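Long-range contacts in lovastatin nonaketide synthase, polyketide synthase component (Aspergillus terreus, PDB 7CPX), which builds, together with its partner LovC, the nonaketide precursor of the cholesterol-lowering drug lovastatin, dihydromonacolin L, from malonyl-CoA by repeated condensation, methylation, reduction and dehydration: residues Met286-Gln292 and Gln330-Ala334; Trp509-Arg513 and Phe903-Met909; Thr1205-Cys1211 and Thr1248-Gln1252. The protein carries 2 engineered substitutions. All blocks are in the same frame, centred on the assembly; numbering follows the deposited sequence.

Contact 1: residues Met286-Gln292 and Gln330-Ala334; sequences MPNHSAQ and QEAEA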
# COMPACT_ATOMS: atom_id res chain seq x y z
N MET A 286 -1.33 38.74 -8.37
CA MET A 286 -0.62 40.00 -8.48
C MET A 286 -1.42 41.12 -7.81
O MET A 286 -2.58 41.34 -8.17
CB MET A 286 -0.38 40.35 -9.94
CG MET A 286 0.42 41.63 -10.16
SD MET A 286 2.13 41.50 -9.59
CE MET A 286 2.77 40.30 -10.75
N PRO A 287 -0.85 41.82 -6.83
CA PRO A 287 -1.54 43.00 -6.29
C PRO A 287 -1.46 44.18 -7.24
O PRO A 287 -0.61 44.24 -8.13
CB PRO A 287 -0.79 43.28 -4.98
CG PRO A 287 0.57 42.75 -5.22
CD PRO A 287 0.40 41.55 -6.11
N ASN A 288 -2.36 45.13 -7.03
CA ASN A 288 -2.45 46.33 -7.86
C ASN A 288 -2.09 47.54 -7.02
O ASN A 288 -2.72 47.79 -5.99
CB ASN A 288 -3.86 46.48 -8.44
CG ASN A 288 -3.95 47.59 -9.47
OD1 ASN A 288 -3.23 48.59 -9.39
ND2 ASN A 288 -4.83 47.42 -10.44
N HIS A 289 -1.07 48.28 -7.46
CA HIS A 289 -0.69 49.49 -6.75
C HIS A 289 -1.78 50.55 -6.83
O HIS A 289 -2.04 51.26 -5.85
CB HIS A 289 0.62 50.04 -7.31
CG HIS A 289 0.52 50.55 -8.71
ND1 HIS A 289 0.69 49.73 -9.81
CD2 HIS A 289 0.25 51.78 -9.20
CE1 HIS A 289 0.54 50.44 -10.91
NE2 HIS A 289 0.27 51.69 -10.57
N SER A 290 -2.43 50.68 -7.99
CA SER A 290 -3.49 51.67 -8.14
C SER A 290 -4.65 51.37 -7.20
O SER A 290 -5.21 52.28 -6.58
CB SER A 290 -3.96 51.71 -9.59
OG SER A 290 -5.01 52.65 -9.76
N ALA A 291 -5.03 50.10 -7.09
CA ALA A 291 -6.14 49.73 -6.22
C ALA A 291 -5.82 50.05 -4.77
O ALA A 291 -6.67 50.58 -4.04
CB ALA A 291 -6.47 48.25 -6.38
N GLN A 292 -4.60 49.75 -4.33
CA GLN A 292 -4.22 50.02 -2.95
C GLN A 292 -4.11 51.52 -2.68
O GLN A 292 -4.48 51.99 -1.60
CB GLN A 292 -2.91 49.31 -2.62
CG GLN A 292 -3.00 47.80 -2.73
CD GLN A 292 -1.65 47.13 -2.77
OE1 GLN A 292 -0.62 47.78 -2.60
NE2 GLN A 292 -1.64 45.83 -3.00
N GLN A 330 4.56 46.93 -5.75
CA GLN A 330 3.22 47.48 -5.93
C GLN A 330 2.76 48.21 -4.68
O GLN A 330 2.20 49.31 -4.76
CB GLN A 330 2.24 46.36 -6.28
CG GLN A 330 2.56 45.63 -7.58
CD GLN A 330 2.20 46.43 -8.81
OE1 GLN A 330 1.56 47.48 -8.72
NE2 GLN A 330 2.59 45.93 -9.98
N GLU A 331 2.99 47.61 -3.51
CA GLU A 331 2.60 48.25 -2.26
C GLU A 331 3.37 49.54 -2.03
O GLU A 331 2.79 50.54 -1.59
CB GLU A 331 2.82 47.29 -1.09
CG GLU A 331 2.41 47.87 0.25
CD GLU A 331 2.48 46.84 1.35
OE1 GLU A 331 3.25 45.88 1.23
OE2 GLU A 331 1.75 47.01 2.35
N ALA A 332 4.67 49.54 -2.31
CA ALA A 332 5.46 50.75 -2.14
C ALA A 332 4.97 51.85 -3.06
O ALA A 332 4.86 53.01 -2.65
CB ALA A 332 6.94 50.46 -2.39
N GLU A 333 4.66 51.50 -4.31
CA GLU A 333 4.13 52.49 -5.24
C GLU A 333 2.79 53.03 -4.76
O GLU A 333 2.54 54.24 -4.84
CB GLU A 333 3.98 51.88 -6.63
CG GLU A 333 3.41 52.82 -7.67
CD GLU A 333 3.45 52.23 -9.07
OE1 GLU A 333 3.91 51.08 -9.22
OE2 GLU A 333 3.01 52.92 -10.02
N ALA A 334 1.92 52.15 -4.26
CA ALA A 334 0.63 52.60 -3.76
C ALA A 334 0.80 53.56 -2.59
O ALA A 334 0.15 54.61 -2.54
CB ALA A 334 -0.22 51.40 -3.34
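The imidazole ring of H289 has the carboxylate of E333 stacked over one face, its plane only 13° from the ring plane and its atom OE2 3.1 Å from CD2 of H289. N288 OD1 and S290 CB lie over the rim of the opposite face, while Q330 OE1 lies at the edge. That oxygen takes the hydrogen bond from H289 ND1 (2.6 Å), in the plane of both ring and amide, and a weak one from H289 N at 3.0 Å. Q330 gets there by a bend at chi2 (-76°), which brings its amide alongside the P287 carbonyl O and puts OE1 before H289 ND1 and N. Here the first turn of helix 289-302, capped by the N288 side chain, sits against helix 327-339 in the C-terminal half of the thiolase-fold ketosynthase. The buried residues A334, Q292 and E331 pack together: A334 CB meets Q292 CB at 3.5 Å and also contacts the backbone O of H289. Q292 OE1 rests 3.3 Å from E331 CA, but the E331 chain extends the other way; its OE1 accepts from G321 N, and it touches H320, a predicted ketosynthase active-site residue.

Contact 2: residues Trp509-Arg513 and Phe903-Met909; sequences WSLLR and FDADEFM
W509 and A905 meet where helix 504-513 faces the start of helix 905-911, the two short axes 10.1 Å apart at their closest and 142° between directions. The W509 side chain is the one to follow. From CB it leaves with CG anti to the backbone N (chi1 174°), which sends the indole across to the second helix with its pyrrole edge leading. CD1 comes first, 4.1 Å from A905 CB and close to the A905 carbonyl O, with M909 CG a little farther off. The next atom, NE1, reaches D906, 3.5 Å from its CA. R513 CB lies over the rim of one indole face, and C918 from a nearby loop also touches the W509 side chain. One turn along, both methyls of L512 meet the rim of F903 at CZ, with CD1 3.7 Å away; CD1 also packs on A905 CB. L512 and F903 share a further neighbour in W895 of helix 883-898. R513 and D906 meet through their aliphatic parts, R513 CD lying 4.1 Å from D906 CB. Helix 504-513 lies in the C-terminal extension of the ketosynthase family, and helix 905-911 in the chain returning from the MAT domain, consistent with the linker packing of fatty acid synthase-like enzymes. No hydrogen bond or salt bridge crosses between the segments: D906 OD1 pairs with R910 in its own helix, and D904 OD1 caps that helix by accepting from E907 N. The two helices therefore meet through carbon-rich surfaces, and the charged ends of R513 and D906 do not pair across.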
# COMPACT_ATOMS: atom_id res chain seq x y z
N TRP A 509 -9.53 46.43 42.22
CA TRP A 509 -10.73 46.87 41.54
C TRP A 509 -10.84 46.26 40.15
O TRP A 509 -11.93 45.90 39.70
CB TRP A 509 -10.76 48.39 41.45
CG TRP A 509 -11.90 48.92 40.64
CD1 TRP A 509 -13.17 49.14 41.07
CD2 TRP A 509 -11.87 49.29 39.26
NE1 TRP A 509 -13.94 49.62 40.04
CE2 TRP A 509 -13.17 49.72 38.92
CE3 TRP A 509 -10.88 49.29 38.28
CZ2 TRP A 509 -13.49 50.16 37.64
CZ3 TRP A 509 -11.21 49.73 37.01
CH2 TRP A 509 -12.50 50.15 36.70
N SER A 510 -9.71 46.14 39.44
CA SER A 510 -9.73 45.48 38.14
C SER A 510 -10.08 44.00 38.30
O SER A 510 -10.84 43.45 37.50
CB SER A 510 -8.38 45.64 37.45
OG SER A 510 -7.33 45.16 38.27
N LEU A 511 -9.53 43.34 39.32
CA LEU A 511 -9.82 41.93 39.52
C LEU A 511 -11.27 41.70 39.90
O LEU A 511 -11.82 40.62 39.63
CB LEU A 511 -8.90 41.35 40.59
CG LEU A 511 -7.47 41.04 40.12
CD1 LEU A 511 -6.59 40.72 41.30
CD2 LEU A 511 -7.47 39.88 39.14
N LEU A 512 -11.92 42.68 40.52
CA LEU A 512 -13.31 42.53 40.93
C LEU A 512 -14.28 42.93 39.81
O LEU A 512 -15.09 42.12 39.36
CB LEU A 512 -13.58 43.37 42.18
CG LEU A 512 -13.32 42.69 43.52
CD1 LEU A 512 -13.24 43.72 44.63
CD2 LEU A 512 -14.41 41.67 43.81
N ARG A 513 -14.19 44.18 39.35
CA ARG A 513 -15.15 44.74 38.42
C ARG A 513 -14.78 44.52 36.97
O ARG A 513 -15.67 44.45 36.11
CB ARG A 513 -15.29 46.25 38.68
CG ARG A 513 -16.71 46.80 38.60
CD ARG A 513 -16.94 47.62 37.35
NE ARG A 513 -17.17 46.79 36.17
CZ ARG A 513 -18.36 46.41 35.74
NH1 ARG A 513 -19.47 46.77 36.37
NH2 ARG A 513 -18.44 45.64 34.66
N PHE A 903 -21.46 42.33 45.61
CA PHE A 903 -21.34 43.75 45.90
C PHE A 903 -20.73 44.44 44.69
O PHE A 903 -20.17 43.80 43.80
CB PHE A 903 -20.50 43.99 47.16
CG PHE A 903 -19.03 43.73 46.97
CD1 PHE A 903 -18.52 42.46 47.11
CD2 PHE A 903 -18.17 44.77 46.65
CE1 PHE A 903 -17.17 42.22 46.93
CE2 PHE A 903 -16.82 44.54 46.47
CZ PHE A 903 -16.32 43.26 46.61
N ASP A 904 -20.84 45.77 44.68
CA ASP A 904 -20.32 46.60 43.60
C ASP A 904 -19.04 47.28 44.09
O ASP A 904 -19.08 48.11 45.00
CB ASP A 904 -21.35 47.63 43.16
CG ASP A 904 -20.94 48.37 41.90
OD1 ASP A 904 -19.72 48.54 41.67
OD2 ASP A 904 -21.84 48.77 41.13
N ALA A 905 -17.91 46.93 43.47
CA ALA A 905 -16.64 47.54 43.83
C ALA A 905 -16.51 48.95 43.27
O ALA A 905 -15.88 49.81 43.90
CB ALA A 905 -15.48 46.67 43.34
N ASP A 906 -17.09 49.20 42.09
CA ASP A 906 -17.00 50.53 41.50
C ASP A 906 -17.63 51.57 42.41
O ASP A 906 -17.04 52.62 42.68
CB ASP A 906 -17.67 50.54 40.13
CG ASP A 906 -17.51 51.87 39.41
OD1 ASP A 906 -16.80 52.75 39.93
OD2 ASP A 906 -18.10 52.02 38.32
N GLU A 907 -18.83 51.29 42.92
CA GLU A 907 -19.48 52.22 43.84
C GLU A 907 -18.71 52.32 45.15
O GLU A 907 -18.60 53.40 45.74
CB GLU A 907 -20.92 51.78 44.09
CG GLU A 907 -21.78 51.72 42.84
CD GLU A 907 -21.99 53.08 42.20
OE1 GLU A 907 -21.63 54.09 42.83
OE2 GLU A 907 -22.51 53.12 41.07
N PHE A 908 -18.16 51.20 45.62
CA PHE A 908 -17.41 51.21 46.87
C PHE A 908 -16.21 52.15 46.78
O PHE A 908 -15.96 52.94 47.70
CB PHE A 908 -16.96 49.79 47.22
CG PHE A 908 -16.12 49.72 48.47
CD1 PHE A 908 -16.72 49.61 49.71
CD2 PHE A 908 -14.74 49.75 48.39
CE1 PHE A 908 -15.95 49.54 50.86
CE2 PHE A 908 -13.97 49.68 49.53
CZ PHE A 908 -14.58 49.58 50.77
N MET A 909 -15.46 52.07 45.68
CA MET A 909 -14.34 52.98 45.48
C MET A 909 -14.80 54.38 45.09
O MET A 909 -14.03 55.33 45.24
CB MET A 909 -13.40 52.42 44.42
CG MET A 909 -12.66 51.17 44.87
SD MET A 909 -11.65 51.43 46.34
CE MET A 909 -10.35 52.49 45.70

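Contact 3: residues Thr1205-Cys1211 and Thr1248-Gln1252; sequences TLVPSLC and TTLFQ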
# COMPACT_ATOMS: atom_id res chain seq x y z
N THR A 1205 22.75 -8.43 -8.37
CA THR A 1205 23.29 -8.63 -7.03
C THR A 1205 24.30 -7.53 -6.75
O THR A 1205 25.33 -7.46 -7.42
CB THR A 1205 23.93 -10.00 -6.89
OG1 THR A 1205 23.01 -11.01 -7.31
CG2 THR A 1205 24.32 -10.24 -5.46
N LEU A 1206 24.02 -6.71 -5.74
CA LEU A 1206 24.81 -5.53 -5.45
C LEU A 1206 25.37 -5.61 -4.03
O LEU A 1206 24.68 -6.03 -3.10
CB LEU A 1206 23.96 -4.27 -5.61
CG LEU A 1206 24.66 -2.94 -5.32
CD1 LEU A 1206 24.34 -1.94 -6.40
CD2 LEU A 1206 24.23 -2.41 -3.97
N VAL A 1207 26.63 -5.20 -3.89
CA VAL A 1207 27.27 -5.09 -2.59
C VAL A 1207 27.13 -3.63 -2.15
O VAL A 1207 27.95 -2.79 -2.55
CB VAL A 1207 28.74 -5.53 -2.64
CG1 VAL A 1207 29.37 -5.43 -1.26
CG2 VAL A 1207 28.85 -6.94 -3.17
N PRO A 1208 26.12 -3.29 -1.35
CA PRO A 1208 25.89 -1.87 -1.06
C PRO A 1208 27.08 -1.18 -0.41
O PRO A 1208 27.34 -0.01 -0.70
CB PRO A 1208 24.67 -1.91 -0.13
CG PRO A 1208 24.71 -3.25 0.48
CD PRO A 1208 25.22 -4.16 -0.59
N SER A 1209 27.81 -1.89 0.45
CA SER A 1209 28.97 -1.28 1.08
C SER A 1209 29.98 -0.82 0.04
O SER A 1209 30.44 0.33 0.07
CB SER A 1209 29.62 -2.29 2.04
OG SER A 1209 30.77 -1.74 2.65
N LEU A 1210 30.31 -1.69 -0.91
CA LEU A 1210 31.30 -1.34 -1.93
C LEU A 1210 30.79 -0.24 -2.84
O LEU A 1210 31.54 0.66 -3.23
CB LEU A 1210 31.68 -2.57 -2.74
CG LEU A 1210 32.37 -3.69 -1.95
CD1 LEU A 1210 32.59 -4.90 -2.84
CD2 LEU A 1210 33.68 -3.21 -1.37
N CYS A 1211 29.50 -0.29 -3.22
CA CYS A 1211 28.96 0.74 -4.09
C CYS A 1211 29.00 2.11 -3.41
O CYS A 1211 29.39 3.10 -4.03
CB CYS A 1211 27.53 0.39 -4.49
SG CYS A 1211 27.42 -1.01 -5.62
N THR A 1248 37.24 -5.54 -6.83
CA THR A 1248 36.15 -6.04 -6.01
C THR A 1248 34.83 -5.75 -6.70
O THR A 1248 34.60 -4.64 -7.18
CB THR A 1248 36.17 -5.41 -4.62
OG1 THR A 1248 36.27 -3.99 -4.74
CG2 THR A 1248 37.35 -5.94 -3.81
N THR A 1249 33.95 -6.75 -6.75
CA THR A 1249 32.70 -6.65 -7.50
C THR A 1249 31.71 -5.81 -6.70
O THR A 1249 31.19 -6.25 -5.68
CB THR A 1249 32.14 -8.03 -7.79
OG1 THR A 1249 33.12 -8.82 -8.48
CG2 THR A 1249 30.89 -7.93 -8.64
N LEU A 1250 31.44 -4.59 -7.18
CA LEU A 1250 30.40 -3.77 -6.58
C LEU A 1250 29.03 -4.40 -6.80
O LEU A 1250 28.25 -4.57 -5.85
CB LEU A 1250 30.42 -2.37 -7.18
CG LEU A 1250 31.79 -1.70 -7.33
CD1 LEU A 1250 31.64 -0.34 -7.98
CD2 LEU A 1250 32.48 -1.58 -5.99
N PHE A 1251 28.72 -4.76 -8.04
CA PHE A 1251 27.49 -5.46 -8.35
C PHE A 1251 27.66 -6.21 -9.66
O PHE A 1251 28.51 -5.88 -10.48
CB PHE A 1251 26.30 -4.49 -8.43
CG PHE A 1251 26.26 -3.67 -9.68
CD1 PHE A 1251 26.90 -2.45 -9.75
CD2 PHE A 1251 25.57 -4.12 -10.79
CE1 PHE A 1251 26.86 -1.70 -10.90
CE2 PHE A 1251 25.52 -3.38 -11.95
CZ PHE A 1251 26.17 -2.16 -12.01
N GLN A 1252 26.83 -7.23 -9.83
CA GLN A 1252 26.82 -8.06 -11.02
C GLN A 1252 25.38 -8.28 -11.46
O GLN A 1252 24.43 -8.05 -10.71
CB GLN A 1252 27.50 -9.41 -10.78
CG GLN A 1252 26.81 -10.29 -9.74
CD GLN A 1252 27.23 -11.74 -9.81
OE1 GLN A 1252 26.43 -12.64 -9.57
NE2 GLN A 1252 28.49 -11.98 -10.16
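T1205 and Q1252 form an antiparallel hydrogen-bonded pair, the backbone N of each giving to the O of the other: T1205 N to Q1252 O at 2.9 Å and Q1252 N to T1205 O at 2.8 Å. Beyond the non-hydrogen-bonded pair L1206 and F1251, V1207 N gives a third, nearly straight bond to L1250 O (2.6 Å, 169° at the hydrogen). A CA-H...O contact from F1251 CA to T1205 O adds to the join. Among apolar contacts, L1206 CB touches F1251 CB at 3.7 Å. The F1251 ring then leads off, CG placed between the backbone N and the carbonyl carbon (chi1 76°), to pack on L1173 and A1176 of helix 1170-1184. Where the strand gives way to helix 1208-1217, the side chain of L1250 fits against the new helix: its CD2 lies 3.5 Å from L1210 CB, and its CB 3.6 Å from C1211 SG. L1210 CD1 meets T1249 O and T1248 CB. The polar side-chain ends look to other partners, T1205 OG1 and Q1252 OE1 both accepting from R1203 NH1, while T1249 OG1 is bound to P1103 O. On the face of T1205 and Q1252, R2015 and T2017 of the second subunit pack on these two residues respectively. L1250 and F1251 both face V1242 on the neighbouring strand 1236-1243, a classic beta bulge, placed where the chain turns its corner. Strands 1196-1206 and 1249-1260 thus pair in the predicted C-terminal hotdog fold of the dehydratase, wrapped round helix 1170-1184, which carries D1174, the predicted proton donor, its side chain about 9 Å from that of F1251.

From the N terminus, contact 1 comes first, closing a short loop of 37 residues within the ketosynthase and joining two of its helices. Contact 2 opens well after it and closes a far longer loop: the 389 residues between 509-513 and 903-909 take in the whole MAT domain, and the chain comes back to join helix 905-911 to helix 504-513. Contact 3 follows, a local closure of 36 residues within the dehydratase, tying strand 1196-1206 and helix 1208-1217 to strand 1249-1260. The three are in series, none nesting in or crossing another, and none touch: the nearest atoms of contacts 1 and 2 are about 37 Å apart, those of contacts 2 and 3 about 66 Å.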